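Long-range contacts in vacuolar protein sorting protein 36 (Saccharomyces cerevisiae, PDB 2CAY), which serves as an ESCRT-II subunit in multivesicular-body sorting and probably uses this PH-type GLUE domain to link the complex to membranes and to ESCRT-I: residues Ile47-Ile55 with Tyr64-Leu75; Phe56-Tyr64 with Leu75-Ala83. One frame throughout, in Å; residues are numbered along the deposited sequence.

Contact 1 of 2, residues Ile47-Ile55 with Tyr64-Leu75; sequences ILQRQRGRI and YIDDAKPTQNSL
The bend of Arg50 at chi2 (-72°) turns its chain toward Asn73, where the guanidinium lies over the side chain. Tyr64 holds CG opposite its backbone N (chi1 169°), which carries the ring past Gly53 to the backbone of Arg50. The guanidinium of Arg50 and the amide of Asn73 are stacked, their planes 10° apart. Asn73 CB sits 3.4 Å above the guanidinium plane, over its centre. Within its own segment, Arg50 NH1 donates to Gln49 O at 2.8 Å from above the carbonyl plane, a bond that helps fix the turn of the group. Arg50 CD meets Tyr64 CE2 at 3.8 Å. Tyr64 CE1 lies 3.5 Å from Gly53 CA, close against a residue that has no side chain. An alanine in place of Arg50 would probably leave the Asn73 side chain without its stacked cover and set it freer to turn. Tyr64 OH donates to the anti lone pair of Asp66 OD1 at 2.8 Å and takes a weak bond from Arg52 N. Asp66 OD2 receives Lys69 N in an Asx motif. Asp67 N binds Arg52 O at 2.9 Å. Arg54 and Ile65 exchange two backbone bonds as a hydrogen-bonded antiparallel pair. This is the open end of the beta hairpin of strands 53-58 and 61-66, part of one sheet of the PH fold.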
loop_
_atom_site.group_PDB
_atom_site.type_symbol
_atom_site.label_atom_id
_atom_site.label_comp_id
_atom_site.label_asym_id
_atom_site.label_seq_id
_atom_site.Cartn_x
_atom_site.Cartn_y
_atom_site.Cartn_z
ATOM N N ILE A 47 6.329 -20.581 1.410
ATOM C CA ILE A 47 6.317 -21.995 1.054
ATOM C C ILE A 47 7.720 -22.535 1.346
ATOM O O ILE A 47 8.685 -22.234 0.638
ATOM C CB ILE A 47 5.924 -22.290 -0.416
ATOM C CG1 ILE A 47 4.500 -21.798 -0.713
ATOM C CG2 ILE A 47 6.072 -23.815 -0.701
ATOM C CD1 ILE A 47 3.983 -22.020 -2.157
ATOM N N LEU A 48 7.810 -23.354 2.398
ATOM C CA LEU A 48 9.090 -23.901 2.856
ATOM C C LEU A 48 9.702 -24.749 1.756
ATOM O O LEU A 48 8.991 -25.493 1.065
ATOM C CB LEU A 48 8.886 -24.719 4.143
ATOM C CG LEU A 48 8.205 -23.991 5.310
ATOM C CD1 LEU A 48 8.216 -24.883 6.533
ATOM C CD2 LEU A 48 8.864 -22.612 5.619
ATOM N N GLN A 49 11.007 -24.600 1.547
ATOM C CA GLN A 49 11.687 -25.377 0.499
ATOM C C GLN A 49 11.358 -24.939 -0.941
ATOM O O GLN A 49 11.731 -25.608 -1.917
ATOM C CB GLN A 49 11.430 -26.887 0.689
ATOM C CG GLN A 49 11.857 -27.407 2.067
ATOM C CD GLN A 49 13.252 -26.951 2.450
ATOM O OE1 GLN A 49 14.208 -27.116 1.683
ATOM N NE2 GLN A 49 13.378 -26.366 3.639
ATOM N N ARG A 50 10.649 -23.816 -1.087
ATOM C CA ARG A 50 10.459 -23.240 -2.418
ATOM C C ARG A 50 10.834 -21.765 -2.340
ATOM O O ARG A 50 10.091 -20.907 -2.790
ATOM C CB ARG A 50 9.015 -23.376 -2.903
ATOM C CG ARG A 50 8.401 -24.824 -2.908
ATOM C CD ARG A 50 8.976 -25.673 -3.976
ATOM N NE ARG A 50 8.489 -27.055 -3.887
ATOM C CZ ARG A 50 8.950 -27.974 -3.027
ATOM N NH1 ARG A 50 9.929 -27.688 -2.163
ATOM N NH2 ARG A 50 8.441 -29.208 -3.042
ATOM N N GLN A 51 11.994 -21.505 -1.761
ATOM C CA GLN A 51 12.456 -20.164 -1.466
ATOM C C GLN A 51 13.535 -19.586 -2.399
ATOM O O GLN A 51 13.885 -18.405 -2.277
ATOM C CB GLN A 51 12.888 -20.088 0.004
ATOM C CG GLN A 51 11.684 -20.110 0.961
ATOM C CD GLN A 51 10.628 -19.022 0.608
ATOM O OE1 GLN A 51 9.492 -19.331 0.307
ATOM N NE2 GLN A 51 11.030 -17.769 0.654
ATOM N N ARG A 52 14.041 -20.394 -3.335
ATOM C CA ARG A 52 15.037 -19.910 -4.297
ATOM C C ARG A 52 14.938 -20.702 -5.594
ATOM O O ARG A 52 15.351 -21.880 -5.685
ATOM C CB ARG A 52 16.450 -19.953 -3.718
ATOM C CG ARG A 52 17.515 -19.270 -4.581
ATOM C CD ARG A 52 18.895 -19.351 -3.908
ATOM N NE ARG A 52 18.865 -18.718 -2.577
ATOM C CZ ARG A 52 18.792 -19.373 -1.415
ATOM N NH1 ARG A 52 18.766 -20.711 -1.388
ATOM N NH2 ARG A 52 18.755 -18.683 -0.270
ATOM N N GLY A 53 14.365 -20.037 -6.588
ATOM C CA GLY A 53 14.128 -20.605 -7.895
ATOM C C GLY A 53 14.084 -19.537 -8.969
ATOM O O GLY A 53 14.068 -18.316 -8.676
ATOM N N ARG A 54 14.111 -19.982 -10.211
ATOM C CA ARG A 54 13.850 -19.095 -11.331
ATOM C C ARG A 54 12.348 -19.097 -11.572
ATOM O O ARG A 54 11.657 -20.116 -11.357
ATOM C CB ARG A 54 14.579 -19.572 -12.593
ATOM C CG ARG A 54 16.061 -19.293 -12.559
ATOM C CD ARG A 54 16.645 -19.489 -13.946
ATOM N NE ARG A 54 16.536 -20.895 -14.301
ATOM C CZ ARG A 54 16.779 -21.395 -15.509
ATOM N NH1 ARG A 54 17.146 -20.594 -16.518
ATOM N NH2 ARG A 54 16.644 -22.705 -15.698
ATOM N N ILE A 55 11.831 -17.950 -11.998
ATOM C CA ILE A 55 10.425 -17.841 -12.293
ATOM C C ILE A 55 10.290 -17.591 -13.795
ATOM O O ILE A 55 11.024 -16.764 -14.353
ATOM C CB ILE A 55 9.715 -16.756 -11.372
ATOM C CG1 ILE A 55 8.198 -16.963 -11.318
ATOM C CG2 ILE A 55 10.059 -15.327 -11.800
ATOM C CD1 ILE A 55 7.766 -18.135 -10.402
ATOM N N TYR A 64 7.518 -22.011 -11.500
ATOM C CA TYR A 64 8.644 -21.906 -10.573
ATOM C C TYR A 64 9.578 -23.096 -10.750
ATOM O O TYR A 64 9.138 -24.245 -10.578
ATOM C CB TYR A 64 8.120 -21.815 -9.128
ATOM C CG TYR A 64 9.183 -21.974 -8.065
ATOM C CD1 TYR A 64 9.879 -20.856 -7.550
ATOM C CD2 TYR A 64 9.512 -23.245 -7.580
ATOM C CE1 TYR A 64 10.869 -21.018 -6.594
ATOM C CE2 TYR A 64 10.504 -23.411 -6.622
ATOM C CZ TYR A 64 11.168 -22.293 -6.140
ATOM O OH TYR A 64 12.140 -22.465 -5.198
ATOM N N ILE A 65 10.850 -22.817 -11.069
ATOM C CA ILE A 65 11.888 -23.871 -11.211
ATOM C C ILE A 65 12.842 -23.820 -10.018
ATOM O O ILE A 65 13.661 -22.882 -9.892
ATOM C CB ILE A 65 12.704 -23.749 -12.548
ATOM C CG1 ILE A 65 11.787 -23.742 -13.781
ATOM C CG2 ILE A 65 13.779 -24.851 -12.630
ATOM C CD1 ILE A 65 10.839 -24.963 -13.909
ATOM N N ASP A 66 12.730 -24.811 -9.136
ATOM C CA ASP A 66 13.551 -24.866 -7.936
ATOM C C ASP A 66 15.053 -24.912 -8.235
ATOM O O ASP A 66 15.490 -25.696 -9.076
ATOM C CB ASP A 66 13.122 -26.054 -7.056
ATOM C CG ASP A 66 13.671 -25.948 -5.656
ATOM O OD1 ASP A 66 13.369 -24.936 -4.957
ATOM O OD2 ASP A 66 14.443 -26.860 -5.269
ATOM N N ASP A 67 15.850 -24.075 -7.569
ATOM C CA ASP A 67 17.286 -24.061 -7.832
ATOM C C ASP A 67 17.933 -25.381 -7.387
ATOM O O ASP A 67 18.726 -25.947 -8.130
ATOM C CB ASP A 67 17.988 -22.891 -7.144
ATOM C CG ASP A 67 17.852 -21.564 -7.920
ATOM O OD1 ASP A 67 17.344 -21.529 -9.078
ATOM O OD2 ASP A 67 18.287 -20.536 -7.358
ATOM N N ALA A 68 17.565 -25.859 -6.196
ATOM C CA ALA A 68 18.212 -27.008 -5.564
ATOM C C ALA A 68 17.785 -28.337 -6.209
ATOM O O ALA A 68 18.640 -29.165 -6.568
ATOM C CB ALA A 68 17.947 -27.016 -4.040
ATOM N N LYS A 69 16.479 -28.540 -6.374
ATOM C CA LYS A 69 15.962 -29.798 -6.923
ATOM C C LYS A 69 14.943 -29.540 -8.038
ATOM O O LYS A 69 13.737 -29.698 -7.817
ATOM C CB LYS A 69 15.338 -30.623 -5.791
ATOM C CG LYS A 69 16.273 -30.881 -4.602
ATOM C CD LYS A 69 15.515 -31.482 -3.429
ATOM C CE LYS A 69 16.327 -31.368 -2.140
ATOM N NZ LYS A 69 15.452 -31.451 -0.919
ATOM N N PRO A 70 15.421 -29.115 -9.229
ATOM C CA PRO A 70 14.464 -28.704 -10.281
ATOM C C PRO A 70 13.526 -29.799 -10.770
ATOM O O PRO A 70 12.377 -29.521 -11.104
ATOM C CB PRO A 70 15.351 -28.183 -11.415
ATOM C CG PRO A 70 16.723 -28.724 -11.143
ATOM C CD PRO A 70 16.823 -28.929 -9.650
ATOM N N THR A 71 14.010 -31.044 -10.819
ATOM C CA THR A 71 13.176 -32.141 -11.339
ATOM C C THR A 71 12.182 -32.668 -10.315
ATOM O O THR A 71 11.367 -33.533 -10.657
ATOM C CB THR A 71 14.013 -33.360 -11.826
ATOM O OG1 THR A 71 14.757 -33.848 -10.718
ATOM C CG2 THR A 71 14.963 -32.962 -12.923
ATOM N N GLN A 72 12.261 -32.189 -9.070
ATOM C CA GLN A 72 11.354 -32.623 -8.004
ATOM C C GLN A 72 10.426 -31.513 -7.502
ATOM O O GLN A 72 9.237 -31.738 -7.253
ATOM C CB GLN A 72 12.156 -33.092 -6.790
ATOM C CG GLN A 72 12.855 -34.417 -6.950
ATOM C CD GLN A 72 13.600 -34.778 -5.687
ATOM O OE1 GLN A 72 12.985 -35.028 -4.646
ATOM N NE2 GLN A 72 14.931 -34.786 -5.760
ATOM N N ASN A 73 10.996 -30.326 -7.313
ATOM C CA ASN A 73 10.322 -29.259 -6.560
ATOM C C ASN A 73 9.834 -28.059 -7.396
ATOM O O ASN A 73 9.463 -27.012 -6.864
ATOM C CB ASN A 73 11.203 -28.831 -5.385
ATOM C CG ASN A 73 11.393 -29.964 -4.348
ATOM O OD1 ASN A 73 10.762 -31.017 -4.451
ATOM N ND2 ASN A 73 12.254 -29.744 -3.360
ATOM N N SER A 74 9.779 -28.243 -8.700
ATOM C CA SER A 74 9.215 -27.233 -9.606
ATOM C C SER A 74 7.682 -27.278 -9.694
ATOM O O SER A 74 7.051 -28.360 -9.580
ATOM C CB SER A 74 9.872 -27.347 -10.989
ATOM O OG SER A 74 11.274 -27.180 -10.848
ATOM N N LEU A 75 7.084 -26.102 -9.877
ATOM C CA LEU A 75 5.620 -25.930 -9.811
ATOM C C LEU A 75 5.092 -25.001 -10.886
ATOM O O LEU A 75 5.809 -24.099 -11.341
ATOM C CB LEU A 75 5.198 -25.383 -8.437
ATOM C CG LEU A 75 5.403 -26.243 -7.183
ATOM C CD1 LEU A 75 5.179 -25.389 -5.939
ATOM C CD2 LEU A 75 4.463 -27.480 -7.227
HETATM O O HOH W 1 13.849 -27.290 -2.828
HETATM O O HOH W 2 15.293 -28.433 -0.905
HETATM O O HOH W 3 16.488 -23.903 -4.075
HETATM O O HOH W 4 14.341 -23.476 -2.639
#

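Contact 2 of 2, residues Phe56-Tyr64 with Leu75-Ala83; sequences FLTSQRIIY and LGLELDDLA
Leu79 leans over the turn at Gln60, and each of its side-chain carbons has a neighbour in 56-64. CB lies 3.5 Å from Gln60 O, the same oxygen that accepts Leu79 N in a hydrogen bond of 2.9 Å. CG stands opposite the carbonyl carbon (chi1 -65°), which sets it beside Gln60 O and lets the methyls part. CD1 reaches Thr58 O at 3.5 Å. CD2 turns to the apolar side, 3.8 Å from Ile62 CD1 and 4.3 Å from Leu57 CD1. Ile62 and Leu79 cross at about a right angle. Ile62 CD1 also touches Leu82 CD1 at 4.1 Å. Ile62 and Leu77 form a hydrogen-bonded pair, and both side chains pack on Leu100. On the other face, Arg61 and Glu78 run side by side. Arg61 CG comes 3.6 Å from Glu78 OE1, but the charged ends take other mates: Arg61 is salt-bridged to Glu29, and Glu78 to Arg26. Ile63 CD1 rests on one face of the Arg61 guanidinium, toward its rim. Thr58 OG1 accepts from Gln60 N and Arg61 N, an ST turn and an ST motif, and is also hydrogen-bonded to Glu29. Strands 61-66 and 75-78 are antiparallel neighbours in one sheet. After the 3-10 segment 79-81 the chain passes into strand 82-88 of the second sheet, the step between the two packed sheets of the PH fold.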
loop_
_atom_site.group_PDB
_atom_site.type_symbol
_atom_site.label_atom_id
_atom_site.label_comp_id
_atom_site.label_asym_id
_atom_site.label_seq_id
_atom_site.Cartn_x
_atom_site.Cartn_y
_atom_site.Cartn_z
ATOM N N PHE A 56 9.410 -18.351 -14.449
ATOM C CA PHE A 56 9.173 -18.234 -15.899
ATOM C C PHE A 56 7.736 -17.814 -16.116
ATOM O O PHE A 56 6.812 -18.415 -15.534
ATOM C CB PHE A 56 9.317 -19.591 -16.627
ATOM C CG PHE A 56 10.712 -20.114 -16.737
ATOM C CD1 PHE A 56 11.433 -20.488 -15.603
ATOM C CD2 PHE A 56 11.299 -20.278 -17.983
ATOM C CE1 PHE A 56 12.748 -21.007 -15.713
ATOM C CE2 PHE A 56 12.611 -20.792 -18.104
ATOM C CZ PHE A 56 13.324 -21.157 -16.971
ATOM N N LEU A 57 7.529 -16.834 -16.977
ATOM C CA LEU A 57 6.213 -16.522 -17.461
ATOM C C LEU A 57 6.099 -17.084 -18.874
ATOM O O LEU A 57 6.966 -16.810 -19.742
ATOM C CB LEU A 57 5.976 -14.997 -17.491
ATOM C CG LEU A 57 4.646 -14.561 -18.151
ATOM C CD1 LEU A 57 3.489 -14.831 -17.159
ATOM C CD2 LEU A 57 4.738 -13.047 -18.432
ATOM N N THR A 58 5.029 -17.838 -19.116
ATOM C CA THR A 58 4.717 -18.284 -20.462
ATOM C C THR A 58 3.387 -17.695 -20.853
ATOM O O THR A 58 2.672 -17.073 -20.036
ATOM C CB THR A 58 4.668 -19.852 -20.614
ATOM O OG1 THR A 58 3.439 -20.340 -20.074
ATOM C CG2 THR A 58 5.856 -20.572 -19.959
ATOM N N SER A 59 3.039 -17.898 -22.119
ATOM C CA SER A 59 1.743 -17.592 -22.649
ATOM C C SER A 59 0.563 -18.231 -21.856
ATOM O O SER A 59 -0.543 -17.744 -21.938
ATOM C CB SER A 59 1.666 -18.041 -24.146
ATOM O OG SER A 59 2.215 -19.346 -24.361
ATOM N N GLN A 60 0.812 -19.296 -21.102
ATOM C CA GLN A 60 -0.250 -20.022 -20.414
ATOM C C GLN A 60 -0.090 -20.080 -18.911
ATOM O O GLN A 60 -1.069 -20.305 -18.214
ATOM C CB GLN A 60 -0.279 -21.482 -20.899
ATOM C CG GLN A 60 -0.558 -21.625 -22.401
ATOM C CD GLN A 60 -0.604 -23.079 -22.824
ATOM O OE1 GLN A 60 -0.815 -23.960 -22.004
ATOM N NE2 GLN A 60 -0.404 -23.331 -24.118
ATOM N N ARG A 61 1.143 -19.978 -18.425
ATOM C CA ARG A 61 1.457 -20.345 -17.022
ATOM C C ARG A 61 2.485 -19.422 -16.379
ATOM O O ARG A 61 3.267 -18.775 -17.074
ATOM C CB ARG A 61 1.997 -21.785 -16.936
ATOM C CG ARG A 61 0.931 -22.861 -17.282
ATOM C CD ARG A 61 1.423 -24.268 -16.962
ATOM N NE ARG A 61 2.435 -24.720 -17.914
ATOM C CZ ARG A 61 3.098 -25.872 -17.795
ATOM N NH1 ARG A 61 2.876 -26.680 -16.760
ATOM N NH2 ARG A 61 3.999 -26.219 -18.712
ATOM N N ILE A 62 2.519 -19.432 -15.046
ATOM C CA ILE A 62 3.684 -19.001 -14.291
ATOM C C ILE A 62 4.318 -20.261 -13.729
ATOM O O ILE A 62 3.629 -21.105 -13.124
ATOM C CB ILE A 62 3.298 -18.019 -13.129
ATOM C CG1 ILE A 62 2.829 -16.674 -13.701
ATOM C CG2 ILE A 62 4.489 -17.846 -12.172
ATOM C CD1 ILE A 62 1.833 -15.851 -12.747
ATOM N N ILE A 63 5.621 -20.398 -13.916
ATOM C CA ILE A 63 6.321 -21.608 -13.546
ATOM C C ILE A 63 7.475 -21.320 -12.628
ATOM O O ILE A 63 8.315 -20.484 -12.915
ATOM C CB ILE A 63 6.832 -22.352 -14.801
ATOM C CG1 ILE A 63 5.648 -22.827 -15.683
ATOM C CG2 ILE A 63 7.801 -23.520 -14.396
ATOM C CD1 ILE A 63 6.096 -23.264 -17.094
ATOM N N TYR A 64 7.518 -22.011 -11.500
ATOM C CA TYR A 64 8.644 -21.906 -10.573
ATOM C C TYR A 64 9.578 -23.096 -10.750
ATOM O O TYR A 64 9.138 -24.245 -10.578
ATOM C CB TYR A 64 8.120 -21.815 -9.128
ATOM C CG TYR A 64 9.183 -21.974 -8.065
ATOM C CD1 TYR A 64 9.879 -20.856 -7.550
ATOM C CD2 TYR A 64 9.512 -23.245 -7.580
ATOM C CE1 TYR A 64 10.869 -21.018 -6.594
ATOM C CE2 TYR A 64 10.504 -23.411 -6.622
ATOM C CZ TYR A 64 11.168 -22.293 -6.140
ATOM O OH TYR A 64 12.140 -22.465 -5.198
ATOM N N LEU A 75 7.084 -26.102 -9.877
ATOM C CA LEU A 75 5.620 -25.930 -9.811
ATOM C C LEU A 75 5.092 -25.001 -10.886
ATOM O O LEU A 75 5.809 -24.099 -11.341
ATOM C CB LEU A 75 5.198 -25.383 -8.437
ATOM C CG LEU A 75 5.403 -26.243 -7.183
ATOM C CD1 LEU A 75 5.179 -25.389 -5.939
ATOM C CD2 LEU A 75 4.463 -27.480 -7.227
ATOM N N GLY A 76 3.840 -25.199 -11.270
ATOM C CA GLY A 76 3.179 -24.385 -12.263
ATOM C C GLY A 76 1.833 -23.886 -11.777
ATOM O O GLY A 76 1.149 -24.559 -10.995
ATOM N N LEU A 77 1.469 -22.695 -12.228
ATOM C CA LEU A 77 0.170 -22.117 -11.981
ATOM C C LEU A 77 -0.469 -21.744 -13.324
ATOM O O LEU A 77 0.192 -21.109 -14.157
ATOM C CB LEU A 77 0.419 -20.829 -11.130
ATOM C CG LEU A 77 -0.507 -20.279 -10.048
ATOM C CD1 LEU A 77 -0.731 -21.284 -8.917
ATOM C CD2 LEU A 77 0.099 -19.047 -9.464
ATOM N N GLU A 78 -1.738 -22.061 -13.561
ATOM C CA GLU A 78 -2.376 -21.627 -14.819
ATOM C C GLU A 78 -2.796 -20.160 -14.764
ATOM O O GLU A 78 -3.512 -19.767 -13.857
ATOM C CB GLU A 78 -3.627 -22.443 -15.170
ATOM C CG GLU A 78 -3.480 -23.970 -15.135
ATOM C CD GLU A 78 -2.710 -24.538 -16.312
ATOM O OE1 GLU A 78 -2.557 -23.874 -17.366
ATOM O OE2 GLU A 78 -2.249 -25.679 -16.168
ATOM N N LEU A 79 -2.379 -19.360 -15.748
ATOM C CA LEU A 79 -2.889 -17.985 -15.867
ATOM C C LEU A 79 -4.422 -17.932 -15.948
ATOM O O LEU A 79 -5.046 -16.992 -15.463
ATOM C CB LEU A 79 -2.274 -17.267 -17.070
ATOM C CG LEU A 79 -0.770 -16.997 -17.041
ATOM C CD1 LEU A 79 -0.327 -16.441 -18.435
ATOM C CD2 LEU A 79 -0.382 -16.038 -15.880
ATOM N N ASP A 80 -5.018 -18.939 -16.573
ATOM C CA ASP A 80 -6.478 -19.054 -16.647
ATOM C C ASP A 80 -7.176 -19.181 -15.270
ATOM O O ASP A 80 -8.368 -18.992 -15.186
ATOM C CB ASP A 80 -6.885 -20.238 -17.525
ATOM C CG ASP A 80 -8.376 -20.198 -17.883
ATOM O OD1 ASP A 80 -8.806 -19.271 -18.637
ATOM O OD2 ASP A 80 -9.120 -21.085 -17.385
ATOM N N ASP A 81 -6.443 -19.494 -14.212
ATOM C CA ASP A 81 -7.026 -19.577 -12.853
ATOM C C ASP A 81 -6.945 -18.237 -12.062
ATOM O O ASP A 81 -7.421 -18.139 -10.904
ATOM C CB ASP A 81 -6.362 -20.707 -12.080
ATOM C CG ASP A 81 -6.743 -22.108 -12.630
ATOM O OD1 ASP A 81 -7.733 -22.203 -13.403
ATOM O OD2 ASP A 81 -6.040 -23.089 -12.291
ATOM N N LEU A 82 -6.366 -17.214 -12.692
ATOM C CA LEU A 82 -6.133 -15.925 -12.044
ATOM C C LEU A 82 -7.120 -14.852 -12.476
ATOM O O LEU A 82 -7.568 -14.813 -13.624
ATOM C CB LEU A 82 -4.701 -15.418 -12.327
ATOM C CG LEU A 82 -3.502 -16.267 -11.903
ATOM C CD1 LEU A 82 -2.189 -15.468 -12.147
ATOM C CD2 LEU A 82 -3.577 -16.751 -10.425
ATOM N N ALA A 83 -7.443 -13.961 -11.538
ATOM C CA ALA A 83 -8.271 -12.802 -11.802
ATOM C C ALA A 83 -7.508 -11.482 -11.805
ATOM O O ALA A 83 -7.818 -10.580 -12.627
ATOM C CB ALA A 83 -9.494 -12.749 -10.821
HETATM O O HOH W 5 -3.672 -20.859 -18.465
#

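Both contacts reach the same sheet, with centres about 15 Å apart. Their segments alternate along the chain: 47-55, 56-64, 64-75, 75-83. Both use strands 53-58 and 61-66, and they share Tyr64 and Leu75. Contact 1 holds the open end of this hairpin and the loop and short, weakly bonded helix around 70-73. Contact 2 adds strand 75-78 on the far side of strand 61-66 and includes the hairpin turn. They touch where Ile55 CD1 meets Ile62 CG2 at 3.7 Å. Together they make the central three strands of the sheet continuous. Helix 122-137 packs on contact 2, through Leu57 and Leu79, and so ties the sheet to the C-terminal helix of the PH domain.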